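Local coordinates for Peptide/nickel transport system substrate-binding protein (Listeria monocytogenes serotype 1/2a, PDB 5KZT) that probably binds peptides outside the cell and delivers them to an oligopeptide transporter, as an OppA-type solute-binding protein captured here with a bound peptide, at residues Asn320-Glu324 and Gly325-Asp329; Met448-Asn452 and Lys453-Lys457. All coordinates share one frame; numbering follows the deposited sequence.

Both contacts are local, each made within its own continuous stretch of chain, and their centres lie about 21 Å apart. Interaction 1 is largely buried and belongs to the loop between strand 316-317 and helix 336-340; interaction 2, farther from the centre of the chain and only partly buried, starts helix 453-459. They share neighbours: helix 471-487 touches side chains of both, and its Leu484 meets Leu321 of the first and Tyr450 and Tyr455 of the second. Their chemistry differs. In 320-329 a turn is closed by apolar side chains and a bridging water, whereas 448-457 relies on direct hydrogen bonds to Asn452 and an ion pair within the first turn of the helix.

Interaction 1 of 2, residues Asn320-Glu324 and Gly325-Asp329; sequences NLVPE and GFTFD
Val322 and Thr327 meet through methyl groups, Val322 CG1 lying 3.6 Å from Thr327 CG2, with the two side chains crossing at about a right angle. Val322 CG1 stands anti to its own backbone N (chi1 173°), which turns this branch across the loop. Pro323 comes next and opens a type II beta turn that ends at Phe326. Its ring lies alongside the start of the phenylalanine side chain, both pointing the same way, with Pro323 CG 4.0 Å from Phe326 CB. Pro323 O accepts a hydrogen bond of 2.7 Å from water 1, which in turn accepts one from Thr327 N at 2.8 Å; the water thus ties the first residue of the turn to the residue just beyond it. Glu324 follows as the second residue of the turn, and Gly325 takes the positive phi (81°) expected at the third position of a type II turn. Around the turn, Gln496 on strand 491-503 accepts from Glu324 N, and Asp335 from Gly325 N. Phe435 of helix 433-436 packs against Pro323 and Phe326, while Tyr336 of helix 336-340 touches both Val322 and Thr327.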
ATOM      1  N   ASN A 320      10.929 -12.483  -6.519  1.00 18.53           N
ATOM      2  CA  ASN A 320      10.243 -11.646  -7.478  1.00 17.78           C
ATOM      3  C   ASN A 320       9.636 -10.462  -6.725  1.00 16.93           C
ATOM      4  O   ASN A 320       9.218 -10.580  -5.557  1.00 16.72           O
ATOM      5  CB  ASN A 320       9.095 -12.381  -8.148  1.00 18.19           C
ATOM      6  CG  ASN A 320       9.540 -13.615  -8.901  1.00 19.00           C
ATOM      7  OD1 ASN A 320       9.717 -14.674  -8.306  1.00 19.01           O
ATOM      8  ND2 ASN A 320       9.726 -13.479 -10.210  1.00 19.09           N
ATOM      9  N   LEU A 321       9.545  -9.333  -7.406  1.00 16.86           N
ATOM     10  CA  LEU A 321       8.784  -8.195  -6.921  1.00 16.38           C
ATOM     11  C   LEU A 321       7.289  -8.484  -6.942  1.00 16.60           C
ATOM     12  O   LEU A 321       6.568  -8.182  -5.976  1.00 16.74           O
ATOM     13  CB  LEU A 321       9.077  -6.964  -7.778  1.00 16.48           C
ATOM     14  CG  LEU A 321       8.223  -5.751  -7.486  1.00 16.12           C
ATOM     15  CD1 LEU A 321       8.337  -5.343  -6.026  1.00 16.18           C
ATOM     16  CD2 LEU A 321       8.603  -4.619  -8.434  1.00 16.25           C
ATOM     17  N   VAL A 322       6.823  -9.049  -8.053  1.00 17.06           N
ATOM     18  CA  VAL A 322       5.423  -9.417  -8.213  1.00 17.27           C
ATOM     19  C   VAL A 322       5.188 -10.697  -7.403  1.00 17.76           C
ATOM     20  O   VAL A 322       5.960 -11.632  -7.510  1.00 17.57           O
ATOM     21  CB  VAL A 322       5.043  -9.607  -9.695  1.00 17.81           C
ATOM     22  CG1 VAL A 322       3.624 -10.158  -9.835  1.00 18.13           C
ATOM     23  CG2 VAL A 322       5.212  -8.291 -10.460  1.00 17.79           C
ATOM     24  N   PRO A 323       4.165 -10.707  -6.533  1.00 18.30           N
ATOM     25  CA  PRO A 323       3.931 -11.870  -5.690  1.00 18.97           C
ATOM     26  C   PRO A 323       3.355 -13.059  -6.467  1.00 19.87           C
ATOM     27  O   PRO A 323       2.654 -12.862  -7.455  1.00 19.36           O
ATOM     28  CB  PRO A 323       2.954 -11.352  -4.634  1.00 18.73           C
ATOM     29  CG  PRO A 323       2.264 -10.227  -5.302  1.00 18.65           C
ATOM     30  CD  PRO A 323       3.300  -9.581  -6.153  1.00 18.54           C
ATOM     31  N   GLU A 324       3.684 -14.271  -6.019  1.00 21.48           N
ATOM     32  CA  GLU A 324       3.128 -15.492  -6.618  1.00 23.11           C
ATOM     33  C   GLU A 324       1.646 -15.551  -6.326  1.00 22.44           C
ATOM     34  O   GLU A 324       1.211 -15.111  -5.278  1.00 22.28           O
ATOM     35  CB  GLU A 324       3.750 -16.738  -6.029  1.00 25.60           C
ATOM     36  CG  GLU A 324       5.231 -16.902  -6.269  1.00 27.57           C
ATOM     37  CD  GLU A 324       5.695 -18.241  -5.765  1.00 30.19           C
ATOM     38  OE1 GLU A 324       5.759 -19.195  -6.580  1.00 32.74           O
ATOM     39  OE2 GLU A 324       5.933 -18.347  -4.541  1.00 31.47           O
ATOM     40  N   GLY A 325       0.883 -16.106  -7.256  1.00 22.16           N
ATOM     41  CA  GLY A 325      -0.535 -16.376  -7.057  1.00 21.75           C
ATOM     42  C   GLY A 325      -1.453 -15.180  -7.254  1.00 21.09           C
ATOM     43  O   GLY A 325      -2.619 -15.256  -6.899  1.00 20.93           O
ATOM     44  N   PHE A 326      -0.942 -14.092  -7.835  1.00 20.05           N
ATOM     45  CA  PHE A 326      -1.673 -12.834  -7.903  1.00 19.93           C
ATOM     46  C   PHE A 326      -2.156 -12.423  -9.302  1.00 19.32           C
ATOM     47  O   PHE A 326      -3.293 -11.975  -9.471  1.00 19.79           O
ATOM     48  CB  PHE A 326      -0.811 -11.706  -7.304  1.00 20.04           C
ATOM     49  CG  PHE A 326      -1.517 -10.374  -7.275  1.00 20.87           C
ATOM     50  CD1 PHE A 326      -2.682 -10.225  -6.545  1.00 21.33           C
ATOM     51  CD2 PHE A 326      -1.038  -9.285  -8.005  1.00 21.51           C
ATOM     52  CE1 PHE A 326      -3.361  -9.000  -6.525  1.00 22.11           C
ATOM     53  CE2 PHE A 326      -1.709  -8.070  -7.994  1.00 20.98           C
ATOM     54  CZ  PHE A 326      -2.859  -7.927  -7.252  1.00 21.47           C
ATOM     55  N   THR A 327      -1.291 -12.546 -10.295  1.00 18.83           N
ATOM     56  CA  THR A 327      -1.577 -12.063 -11.645  1.00 18.80           C
ATOM     57  C   THR A 327      -1.093 -13.087 -12.699  1.00 18.89           C
ATOM     58  O   THR A 327      -0.062 -13.718 -12.520  1.00 18.43           O
ATOM     59  CB  THR A 327      -0.927 -10.678 -11.836  1.00 18.82           C
ATOM     60  OG1 THR A 327      -1.268 -10.164 -13.114  1.00 20.09           O
ATOM     61  CG2 THR A 327       0.564 -10.743 -11.724  1.00 18.60           C
ATOM     62  N   PHE A 328      -1.864 -13.249 -13.778  1.00 18.83           N
ATOM     63  CA  PHE A 328      -1.708 -14.371 -14.695  1.00 19.16           C
ATOM     64  C   PHE A 328      -1.819 -13.915 -16.137  1.00 19.50           C
ATOM     65  O   PHE A 328      -2.492 -12.937 -16.451  1.00 19.45           O
ATOM     66  CB  PHE A 328      -2.766 -15.446 -14.430  1.00 19.52           C
ATOM     67  CG  PHE A 328      -2.738 -15.990 -13.025  1.00 19.04           C
ATOM     68  CD1 PHE A 328      -3.436 -15.348 -12.008  1.00 18.46           C
ATOM     69  CD2 PHE A 328      -2.020 -17.144 -12.725  1.00 19.16           C
ATOM     70  CE1 PHE A 328      -3.396 -15.831 -10.707  1.00 18.20           C
ATOM     71  CE2 PHE A 328      -1.999 -17.645 -11.428  1.00 19.00           C
ATOM     72  CZ  PHE A 328      -2.671 -16.978 -10.415  1.00 18.44           C
ATOM     73  N   ASP A 329      -1.118 -14.638 -16.995  1.00 19.87           N
ATOM     74  CA  ASP A 329      -0.956 -14.318 -18.407  1.00 20.35           C
ATOM     75  C   ASP A 329      -2.326 -14.375 -19.094  1.00 21.02           C
ATOM     76  O   ASP A 329      -3.028 -15.372 -18.968  1.00 20.93           O
ATOM     77  CB  ASP A 329       0.034 -15.343 -18.996  1.00 21.10           C
ATOM     78  CG  ASP A 329       0.425 -15.075 -20.449  1.00 21.97           C
ATOM     79  OD1 ASP A 329      -0.359 -14.494 -21.208  1.00 22.46           O
ATOM     80  OD2 ASP A 329       1.531 -15.494 -20.850  1.00 22.30           O
TER
HETATM   81  O   HOH W   1       1.280 -13.472  -9.718  1.00 16.08           O

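Interaction 2 of 2, residues Met448-Asn452 and Lys453-Lys457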
ATOM      1  N   MET A 448      14.922   6.254  -4.933  1.00 17.56           N
ATOM      2  CA  MET A 448      16.209   5.611  -4.829  1.00 17.38           C
ATOM      3  C   MET A 448      17.213   6.238  -5.784  1.00 17.36           C
ATOM      4  O   MET A 448      18.374   5.837  -5.773  1.00 17.52           O
ATOM      5  CB  MET A 448      16.043   4.134  -5.181  1.00 17.22           C
ATOM      6  CG  MET A 448      15.234   3.369  -4.164  1.00 16.98           C
ATOM      7  SD  MET A 448      15.173   1.610  -4.534  1.00 17.54           S
ATOM      8  CE  MET A 448      14.650   1.549  -6.236  1.00 17.32           C
ATOM      9  N   SER A 449      16.776   7.213  -6.591  1.00 16.74           N
ATOM     10  CA  SER A 449      17.521   7.671  -7.768  1.00 17.28           C
ATOM     11  C   SER A 449      17.921   6.500  -8.673  1.00 17.64           C
ATOM     12  O   SER A 449      19.010   6.475  -9.255  1.00 18.62           O
ATOM     13  CB  SER A 449      18.720   8.547  -7.372  1.00 17.90           C
ATOM     14  OG  SER A 449      18.284   9.719  -6.707  1.00 17.73           O
ATOM     15  N   TYR A 450      17.014   5.530  -8.792  1.00 17.09           N
ATOM     16  CA  TYR A 450      17.182   4.443  -9.729  1.00 17.29           C
ATOM     17  C   TYR A 450      16.576   4.899 -11.045  1.00 17.55           C
ATOM     18  O   TYR A 450      15.425   5.324 -11.089  1.00 16.91           O
ATOM     19  CB  TYR A 450      16.492   3.170  -9.255  1.00 16.65           C
ATOM     20  CG  TYR A 450      16.398   2.119 -10.349  1.00 16.95           C
ATOM     21  CD1 TYR A 450      17.533   1.473 -10.822  1.00 17.73           C
ATOM     22  CD2 TYR A 450      15.168   1.803 -10.934  1.00 16.70           C
ATOM     23  CE1 TYR A 450      17.445   0.526 -11.819  1.00 18.16           C
ATOM     24  CE2 TYR A 450      15.069   0.860 -11.934  1.00 17.18           C
ATOM     25  CZ  TYR A 450      16.206   0.232 -12.380  1.00 17.96           C
ATOM     26  OH  TYR A 450      16.091  -0.697 -13.380  1.00 18.56           O
ATOM     27  N   SER A 451      17.350   4.770 -12.117  1.00 18.50           N
ATOM     28  CA  SER A 451      16.911   5.192 -13.439  1.00 19.59           C
ATOM     29  C   SER A 451      17.479   4.251 -14.476  1.00 20.76           C
ATOM     30  O   SER A 451      18.706   4.194 -14.655  1.00 21.75           O
ATOM     31  CB  SER A 451      17.394   6.611 -13.736  1.00 20.48           C
ATOM     32  OG  SER A 451      16.964   7.078 -15.009  1.00 21.03           O
ATOM     33  N   ASN A 452      16.590   3.520 -15.147  1.00 20.60           N
ATOM     34  CA  ASN A 452      16.951   2.718 -16.316  1.00 21.58           C
ATOM     35  C   ASN A 452      15.951   3.033 -17.434  1.00 21.84           C
ATOM     36  O   ASN A 452      14.779   2.693 -17.322  1.00 20.31           O
ATOM     37  CB  ASN A 452      16.926   1.232 -15.948  1.00 21.94           C
ATOM     38  CG  ASN A 452      17.292   0.342 -17.122  1.00 23.31           C
ATOM     39  OD1 ASN A 452      16.778   0.531 -18.210  1.00 24.28           O
ATOM     40  ND2 ASN A 452      18.196  -0.611 -16.912  1.00 24.16           N
ATOM     41  N   LYS A 453      16.416   3.676 -18.513  1.00 23.25           N
ATOM     42  CA  LYS A 453      15.511   4.092 -19.603  1.00 24.35           C
ATOM     43  C   LYS A 453      14.834   2.948 -20.338  1.00 24.30           C
ATOM     44  O   LYS A 453      13.735   3.128 -20.866  1.00 24.46           O
ATOM     45  CB  LYS A 453      16.210   5.010 -20.614  1.00 26.73           C
ATOM     46  CG  LYS A 453      16.697   6.356 -20.072  1.00 27.79           C
ATOM     47  CD  LYS A 453      15.735   7.092 -19.136  1.00 28.31           C
ATOM     48  CE  LYS A 453      14.393   7.480 -19.788  1.00 29.38           C
ATOM     49  NZ  LYS A 453      13.307   7.819 -18.808  1.00 28.88           N
ATOM     50  N   ASP A 454      15.471   1.783 -20.389  1.00 24.42           N
ATOM     51  CA  ASP A 454      14.850   0.606 -21.008  1.00 24.98           C
ATOM     52  C   ASP A 454      13.666   0.113 -20.170  1.00 23.22           C
ATOM     53  O   ASP A 454      12.632  -0.305 -20.709  1.00 24.06           O
ATOM     54  CB  ASP A 454      15.866  -0.535 -21.167  1.00 26.49           C
ATOM     55  CG  ASP A 454      17.012  -0.183 -22.100  1.00 28.64           C
ATOM     56  OD1 ASP A 454      16.835   0.674 -22.994  1.00 29.75           O
ATOM     57  OD2 ASP A 454      18.104  -0.769 -21.922  1.00 30.40           O
ATOM     58  N   TYR A 455      13.829   0.163 -18.851  1.00 21.42           N
ATOM     59  CA  TYR A 455      12.754  -0.163 -17.912  1.00 19.83           C
ATOM     60  C   TYR A 455      11.590   0.808 -18.107  1.00 19.57           C
ATOM     61  O   TYR A 455      10.483   0.361 -18.331  1.00 19.19           O
ATOM     62  CB  TYR A 455      13.259  -0.123 -16.475  1.00 18.53           C
ATOM     63  CG  TYR A 455      12.278  -0.629 -15.446  1.00 17.37           C
ATOM     64  CD1 TYR A 455      12.115  -1.986 -15.224  1.00 17.12           C
ATOM     65  CD2 TYR A 455      11.532   0.260 -14.668  1.00 16.45           C
ATOM     66  CE1 TYR A 455      11.230  -2.456 -14.256  1.00 16.54           C
ATOM     67  CE2 TYR A 455      10.653  -0.201 -13.687  1.00 15.69           C
ATOM     68  CZ  TYR A 455      10.501  -1.566 -13.491  1.00 15.82           C
ATOM     69  OH  TYR A 455       9.614  -2.060 -12.547  1.00 15.13           O
ATOM     70  N   ASP A 456      11.873   2.117 -18.102  1.00 20.12           N
ATOM     71  CA  ASP A 456      10.843   3.158 -18.363  1.00 20.35           C
ATOM     72  C   ASP A 456      10.131   2.957 -19.689  1.00 21.63           C
ATOM     73  O   ASP A 456       8.913   3.098 -19.760  1.00 21.25           O
ATOM     74  CB  ASP A 456      11.436   4.573 -18.380  1.00 20.83           C
ATOM     75  CG  ASP A 456      12.143   4.937 -17.103  1.00 20.25           C
ATOM     76  OD1 ASP A 456      11.834   4.357 -16.043  1.00 19.70           O
ATOM     77  OD2 ASP A 456      13.046   5.803 -17.164  1.00 21.30           O
ATOM     78  N   LYS A 457      10.891   2.638 -20.731  1.00 23.60           N
ATOM     79  CA  LYS A 457      10.330   2.441 -22.065  1.00 26.19           C
ATOM     80  C   LYS A 457       9.331   1.279 -22.099  1.00 26.71           C
ATOM     81  O   LYS A 457       8.249   1.391 -22.705  1.00 26.53           O
ATOM     82  CB  LYS A 457      11.437   2.223 -23.094  1.00 28.33           C
ATOM     83  CG  LYS A 457      10.908   2.106 -24.517  1.00 30.82           C
ATOM     84  CD  LYS A 457      11.900   2.606 -25.565  1.00 33.03           C
ATOM     85  CE  LYS A 457      11.251   3.574 -26.552  1.00 34.56           C
ATOM     86  NZ  LYS A 457      10.085   2.988 -27.273  1.00 35.65           N
TER
HETATM   87  O   HOH W   2      13.760   3.249 -14.340  1.00 17.91           O
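The amide of Asn452 reaches over the start of helix 453-459, where OD1 receives two backbone N-H groups. Tyr455 N donates to Asn452 OD1 at 3.0 Å and fairly straight (161°), but from well above the carbonyl plane of the amide, 48° out of it. Asp454 N lies at 2.8 Å from Asn452 OD1, in a bond made weak by its bent angle. With CG anti to the backbone N (chi1 180°), the asparagine carries its oxygen forward to these donors, and its CB rests against Tyr455 CB. The other end of the amide, ND2, is held by Asp488, which also bonds the hydroxyl of Tyr450; one carboxylate thereby fixes two side chains of the approach to the helix. This is an N-cap: the side chain accepts from N-H groups of the first turn that have no helical carbonyl before them, well from Tyr455 and weakly from Asp454, and Asn452 O begins the regular pattern by accepting from Asp456 N at 3.1 Å, in the carbonyl plane. On the helix, Lys453 bends at chi2 and chi3 and folds back, bringing Lys453 NZ to 2.6 Å from Asp456 OD2 in a salt bridge on the anti side of the carboxylate. Thr441 gives OD2 a second partner. Asp456 OD1 instead accepts from water 2, to which Asn452 N also donates at 3.0 Å.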